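PDB 5UZ8: cadherin-23 from Mus musculus, which probably mediates calcium-dependent adhesion and, as part of the tip links of inner-ear hair cells, bears force in hearing. Local coordinates for residues A[77-82]-A[104-109]; A[23-28]-A[71-76]. All coordinates share one frame; numbering follows the deposited sequence.

Both contacts lie at the calcium-binding end of the first of the three cadherin domains in this fragment, where it meets the second, with centres about 11 Å apart. Contact 2 comes first along the chain and closes before contact 1 opens; 71-76 runs directly into 77-82. It joins the loop between strands 15-20 and 28-35 to the loop between strands 66-70 and 81-89, whereas contact 1 starts the hairpin of strands 81-89 and 97-107. The two touch where Val-74 packs on Val-79 and where the Tyr-76 ring lies against Ile-106, Val-107 and Asp-108. Asp-75 and Glu-77 share one calcium ion, so the loop contact and the hairpin converge on the interdomain linker.

Contact 1: A[77-82]-A[104-109]; sequences EEVHWL and LEIVDI. With CA (calcium ion), chain J; CA (calcium ion), chain K.
The base of the hairpin of strands 81-89 and 97-107 opens here into an interdomain calcium site, with Trp-81 and Glu-105, then Glu-77 and Asp-108, meeting across it. Leu-82 and Leu-104 form an antiparallel hydrogen-bonded pair: Leu-82 N gives to Leu-104 O (3.0 Å) and Leu-104 N to Leu-82 O (2.9 Å). Ile-106 N adds a bond to His-80 O, and a water bridges His-80 O to Ile-106 O. On the face carrying Leu-82 and Leu-104, Leu-82 CD1 meets Ile-106 CD1 at 3.9 Å. On the face carrying Trp-81 and Glu-105, the Trp-81 six-membered ring covers Glu-105: Glu-105 CA stands 3.9 Å from the centroid of that ring in a CH-pi contact, and the extended Glu-105 chain runs alongside, its carboxylate tilted 16° from the ring. Beyond the strands, the chain of Glu-77, bent at chi2 (64°), brings both carboxylate oxygens to one calcium ion; OE2 also binds a second, at 2.3 Å. Asp-108 OD1 (2.2 Å) and Ile-109 O complete this segment pair's share of the first ion, while Asp-108 OD2 accepts from Ser-145 N of the next domain. Carboxylates that share ions are typical of the cadherin linker, whose DXNDN motif begins at Asp-108.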
# COMPACT_ATOMS: atom_id res chain seq x y z
N GLU A 77 14.32 -10.60 -19.19
CA GLU A 77 13.99 -9.19 -19.17
C GLU A 77 14.90 -8.33 -20.08
O GLU A 77 14.56 -7.19 -20.33
CB GLU A 77 13.92 -8.66 -17.73
CG GLU A 77 12.65 -9.05 -16.99
CD GLU A 77 12.47 -10.55 -16.74
OE1 GLU A 77 11.46 -11.05 -17.21
OE2 GLU A 77 13.29 -11.23 -16.06
N GLU A 78 16.01 -8.92 -20.59
CA GLU A 78 16.92 -8.24 -21.54
C GLU A 78 16.90 -8.88 -22.93
O GLU A 78 17.05 -8.19 -23.93
CB GLU A 78 18.36 -8.28 -21.02
CG GLU A 78 18.56 -7.49 -19.74
CD GLU A 78 18.22 -6.03 -19.89
OE1 GLU A 78 18.26 -5.52 -21.04
OE2 GLU A 78 17.91 -5.37 -18.88
N VAL A 79 16.75 -10.20 -22.98
CA VAL A 79 16.91 -10.98 -24.22
C VAL A 79 15.81 -12.03 -24.35
O VAL A 79 15.64 -12.84 -23.46
CB VAL A 79 18.26 -11.70 -24.19
CG1 VAL A 79 18.44 -12.63 -25.39
CG2 VAL A 79 19.41 -10.70 -24.05
N HIS A 80 15.10 -12.02 -25.49
CA HIS A 80 14.09 -13.05 -25.78
C HIS A 80 14.58 -14.19 -26.66
O HIS A 80 14.02 -15.28 -26.60
CB HIS A 80 12.82 -12.41 -26.37
CG HIS A 80 12.06 -11.55 -25.40
ND1 HIS A 80 10.98 -10.77 -25.79
CD2 HIS A 80 12.22 -11.34 -24.07
CE1 HIS A 80 10.51 -10.12 -24.73
NE2 HIS A 80 11.26 -10.43 -23.68
N TRP A 81 15.60 -13.95 -27.49
CA TRP A 81 16.12 -14.95 -28.41
C TRP A 81 17.66 -14.91 -28.43
O TRP A 81 18.25 -13.85 -28.50
CB TRP A 81 15.58 -14.68 -29.83
CG TRP A 81 14.11 -14.97 -29.91
CD1 TRP A 81 13.11 -14.11 -29.69
CD2 TRP A 81 13.51 -16.24 -30.21
NE1 TRP A 81 11.87 -14.75 -29.82
CE2 TRP A 81 12.10 -16.06 -30.14
CE3 TRP A 81 14.02 -17.50 -30.55
CZ2 TRP A 81 11.21 -17.10 -30.38
CZ3 TRP A 81 13.11 -18.55 -30.79
CH2 TRP A 81 11.73 -18.34 -30.70
N LEU A 82 18.29 -16.07 -28.33
CA LEU A 82 19.72 -16.19 -28.60
C LEU A 82 19.86 -16.89 -29.95
O LEU A 82 19.62 -18.10 -30.04
CB LEU A 82 20.43 -17.00 -27.53
CG LEU A 82 20.44 -16.37 -26.14
CD1 LEU A 82 21.01 -17.32 -25.10
CD2 LEU A 82 21.17 -15.04 -26.18
N LEU A 104 17.44 -20.04 -30.15
CA LEU A 104 17.12 -20.43 -28.80
C LEU A 104 16.08 -19.49 -28.21
O LEU A 104 16.31 -18.27 -28.12
CB LEU A 104 18.36 -20.50 -27.90
CG LEU A 104 19.49 -21.40 -28.36
CD1 LEU A 104 20.66 -21.28 -27.38
CD2 LEU A 104 19.03 -22.84 -28.51
N GLU A 105 14.95 -20.06 -27.83
CA GLU A 105 13.78 -19.31 -27.37
C GLU A 105 13.90 -19.18 -25.85
O GLU A 105 13.80 -20.16 -25.13
CB GLU A 105 12.52 -20.08 -27.73
CG GLU A 105 11.18 -19.45 -27.33
CD GLU A 105 10.00 -20.22 -27.91
OE1 GLU A 105 10.17 -21.34 -28.43
OE2 GLU A 105 8.89 -19.71 -27.86
N ILE A 106 14.14 -17.96 -25.38
CA ILE A 106 14.31 -17.76 -23.94
C ILE A 106 12.93 -17.78 -23.27
O ILE A 106 11.97 -17.19 -23.76
CB ILE A 106 15.11 -16.48 -23.64
CG1 ILE A 106 16.43 -16.44 -24.40
CG2 ILE A 106 15.40 -16.36 -22.15
CD1 ILE A 106 17.23 -17.73 -24.28
N VAL A 107 12.84 -18.46 -22.12
CA VAL A 107 11.58 -18.65 -21.41
C VAL A 107 11.64 -17.84 -20.12
O VAL A 107 12.61 -17.94 -19.36
CB VAL A 107 11.39 -20.12 -21.05
CG1 VAL A 107 10.12 -20.34 -20.24
CG2 VAL A 107 11.36 -20.95 -22.33
N ASP A 108 10.62 -17.02 -19.92
CA ASP A 108 10.50 -16.19 -18.72
C ASP A 108 10.29 -17.09 -17.50
O ASP A 108 9.46 -18.02 -17.52
CB ASP A 108 9.29 -15.27 -18.91
CG ASP A 108 9.04 -14.30 -17.76
OD1 ASP A 108 10.02 -13.77 -17.16
OD2 ASP A 108 7.84 -14.00 -17.53
N ILE A 109 10.99 -16.78 -16.42
CA ILE A 109 10.68 -17.31 -15.09
C ILE A 109 10.24 -16.17 -14.17
O ILE A 109 10.50 -15.00 -14.46
CB ILE A 109 11.86 -18.11 -14.45
CG1 ILE A 109 12.95 -17.18 -13.93
CG2 ILE A 109 12.42 -19.14 -15.43
CD1 ILE A 109 14.17 -17.87 -13.33
CA CA J . 11.48 -13.04 -15.63
CA CA K . 15.22 -12.12 -15.24
O HOH W 1 11.32 -16.04 -26.15
O HOH W 2 15.23 -10.27 -13.77
O HOH W 3 17.58 -12.34 -14.63

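Contact 2: A[23-28]-A[71-76]; sequences ATPGTT and NRTVDY. With CA (calcium ion), chain K.
This is a small surface contact between two loops at the calcium-binding end of the first of the three domains in this fragment: Ala-23 and Pro-25, between strands 15-20 and 28-35, meet Asn-71 and Thr-73, between strands 66-70 and 81-89. No direct hydrogen bond crosses it. The pyrrolidine of Pro-25 lies against the Asn-71 backbone carbonyl, with Pro-25 CB 3.2 Å from Asn-71 O. Thr-73 crosses the proline ring at a slant. With chi1 at 55°, its CG2 is anti to its own carbonyl carbon and faces Pro-25 CD and Ala-23 O; Thr-73 has two modelled conformers, so this methyl's close approach is doubtful in detail. One water also links the loops by giving to Ala-23 O (2.8 Å) and accepting from Val-74 N (2.9 Å). A type II beta turn from Thr-24 to Thr-27 presents the proline, with Gly-26 at a positive phi of 92°. Two donors grip Thr-24 O: Thr-27 N at 3.0 Å and, tilted 19° from the carbonyl plane, Thr-27 OG1 at 2.7 Å. Backbone hydrogen bonds of Gly-26 and Thr-27 with Ala-70, and of Val-74 with Gly-22, join the loops nearby. Further along 71-76, Asp-75 OD1 binds a calcium ion at 2.4 Å, shared with Glu-21 and Glu-77. Carbon atoms of Pro-25 and Thr-73 set against backbone carbonyl oxygens, with one bridging water, thus join the loops.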
# COMPACT_ATOMS: atom_id res chain seq x y z
N ALA A 23 19.67 -20.01 -16.71
CA ALA A 23 20.42 -21.24 -16.86
C ALA A 23 21.89 -20.95 -16.55
O ALA A 23 22.49 -19.99 -17.10
CB ALA A 23 20.30 -21.75 -18.29
N THR A 24 22.45 -21.72 -15.65
CA THR A 24 23.81 -21.42 -15.15
C THR A 24 24.88 -21.71 -16.22
O THR A 24 24.70 -22.60 -17.06
CB THR A 24 24.12 -22.21 -13.86
OG1 THR A 24 23.77 -23.58 -14.04
CG2 THR A 24 23.36 -21.64 -12.68
N PRO A 25 26.01 -20.99 -16.17
CA PRO A 25 27.07 -21.28 -17.13
C PRO A 25 27.45 -22.75 -17.13
O PRO A 25 27.49 -23.40 -16.07
CB PRO A 25 28.23 -20.38 -16.67
CG PRO A 25 27.56 -19.25 -15.99
CD PRO A 25 26.36 -19.86 -15.30
N GLY A 26 27.71 -23.29 -18.31
CA GLY A 26 27.99 -24.72 -18.48
C GLY A 26 26.78 -25.59 -18.77
O GLY A 26 26.95 -26.73 -19.17
N THR A 27 25.58 -25.07 -18.58
CA THR A 27 24.34 -25.78 -18.85
C THR A 27 24.21 -26.04 -20.34
O THR A 27 24.48 -25.13 -21.15
CB THR A 27 23.12 -24.98 -18.38
OG1 THR A 27 23.20 -24.81 -16.96
CG2 THR A 27 21.77 -25.68 -18.72
N THR A 28 23.84 -27.27 -20.70
CA THR A 28 23.66 -27.62 -22.09
C THR A 28 22.39 -26.95 -22.60
O THR A 28 21.31 -27.10 -22.00
CB THR A 28 23.56 -29.14 -22.30
OG1 THR A 28 24.80 -29.75 -21.95
CG2 THR A 28 23.22 -29.48 -23.74
N ASN A 71 27.31 -19.63 -21.65
CA ASN A 71 28.42 -18.80 -21.27
C ASN A 71 27.91 -17.83 -20.20
O ASN A 71 27.76 -18.25 -19.07
CB ASN A 71 29.07 -18.15 -22.50
CG ASN A 71 30.31 -17.35 -22.17
OD1 ASN A 71 30.79 -17.33 -21.03
ND2 ASN A 71 30.89 -16.71 -23.19
N ARG A 72 27.65 -16.57 -20.54
CA ARG A 72 26.96 -15.71 -19.59
C ARG A 72 25.53 -16.21 -19.40
O ARG A 72 24.92 -16.77 -20.32
CB ARG A 72 27.00 -14.25 -20.03
CG ARG A 72 28.40 -13.68 -19.94
CD ARG A 72 28.53 -12.33 -20.61
NE ARG A 72 29.89 -11.85 -20.44
CZ ARG A 72 30.95 -12.27 -21.13
NH1 ARG A 72 30.83 -13.19 -22.11
NH2 ARG A 72 32.14 -11.74 -20.84
N THR A 73 25.01 -16.01 -18.20
CA THR A 73 23.59 -16.30 -17.98
C THR A 73 22.72 -15.26 -18.66
O THR A 73 23.04 -14.09 -18.68
CB THR A 73 23.22 -16.32 -16.49
OG1 THR A 73 23.61 -15.08 -15.89
CG2 THR A 73 23.90 -17.48 -15.84
N VAL A 74 21.63 -15.73 -19.23
CA VAL A 74 20.71 -14.87 -19.98
C VAL A 74 19.53 -14.45 -19.09
O VAL A 74 19.11 -15.21 -18.21
CB VAL A 74 20.22 -15.58 -21.26
CG1 VAL A 74 19.22 -16.69 -20.96
CG2 VAL A 74 19.65 -14.60 -22.26
N ASP A 75 19.07 -13.25 -19.33
CA ASP A 75 17.98 -12.61 -18.61
C ASP A 75 16.83 -12.34 -19.61
O ASP A 75 16.99 -11.56 -20.54
CB ASP A 75 18.49 -11.29 -18.04
CG ASP A 75 17.44 -10.54 -17.22
OD1 ASP A 75 16.31 -11.03 -17.01
OD2 ASP A 75 17.76 -9.42 -16.78
N TYR A 76 15.68 -12.97 -19.39
CA TYR A 76 14.52 -12.78 -20.25
C TYR A 76 14.13 -11.31 -20.30
O TYR A 76 13.66 -10.83 -21.31
CB TYR A 76 13.31 -13.62 -19.79
CG TYR A 76 12.13 -13.50 -20.71
CD1 TYR A 76 12.04 -14.29 -21.89
CD2 TYR A 76 11.11 -12.59 -20.45
CE1 TYR A 76 10.96 -14.16 -22.73
CE2 TYR A 76 10.03 -12.49 -21.30
CZ TYR A 76 9.97 -13.26 -22.43
OH TYR A 76 8.90 -13.13 -23.26
CA CA K . 15.22 -12.12 -15.24
O HOH W 4 21.62 -18.58 -19.35
O HOH W 2 15.23 -10.27 -13.77
O HOH W 3 17.58 -12.34 -14.63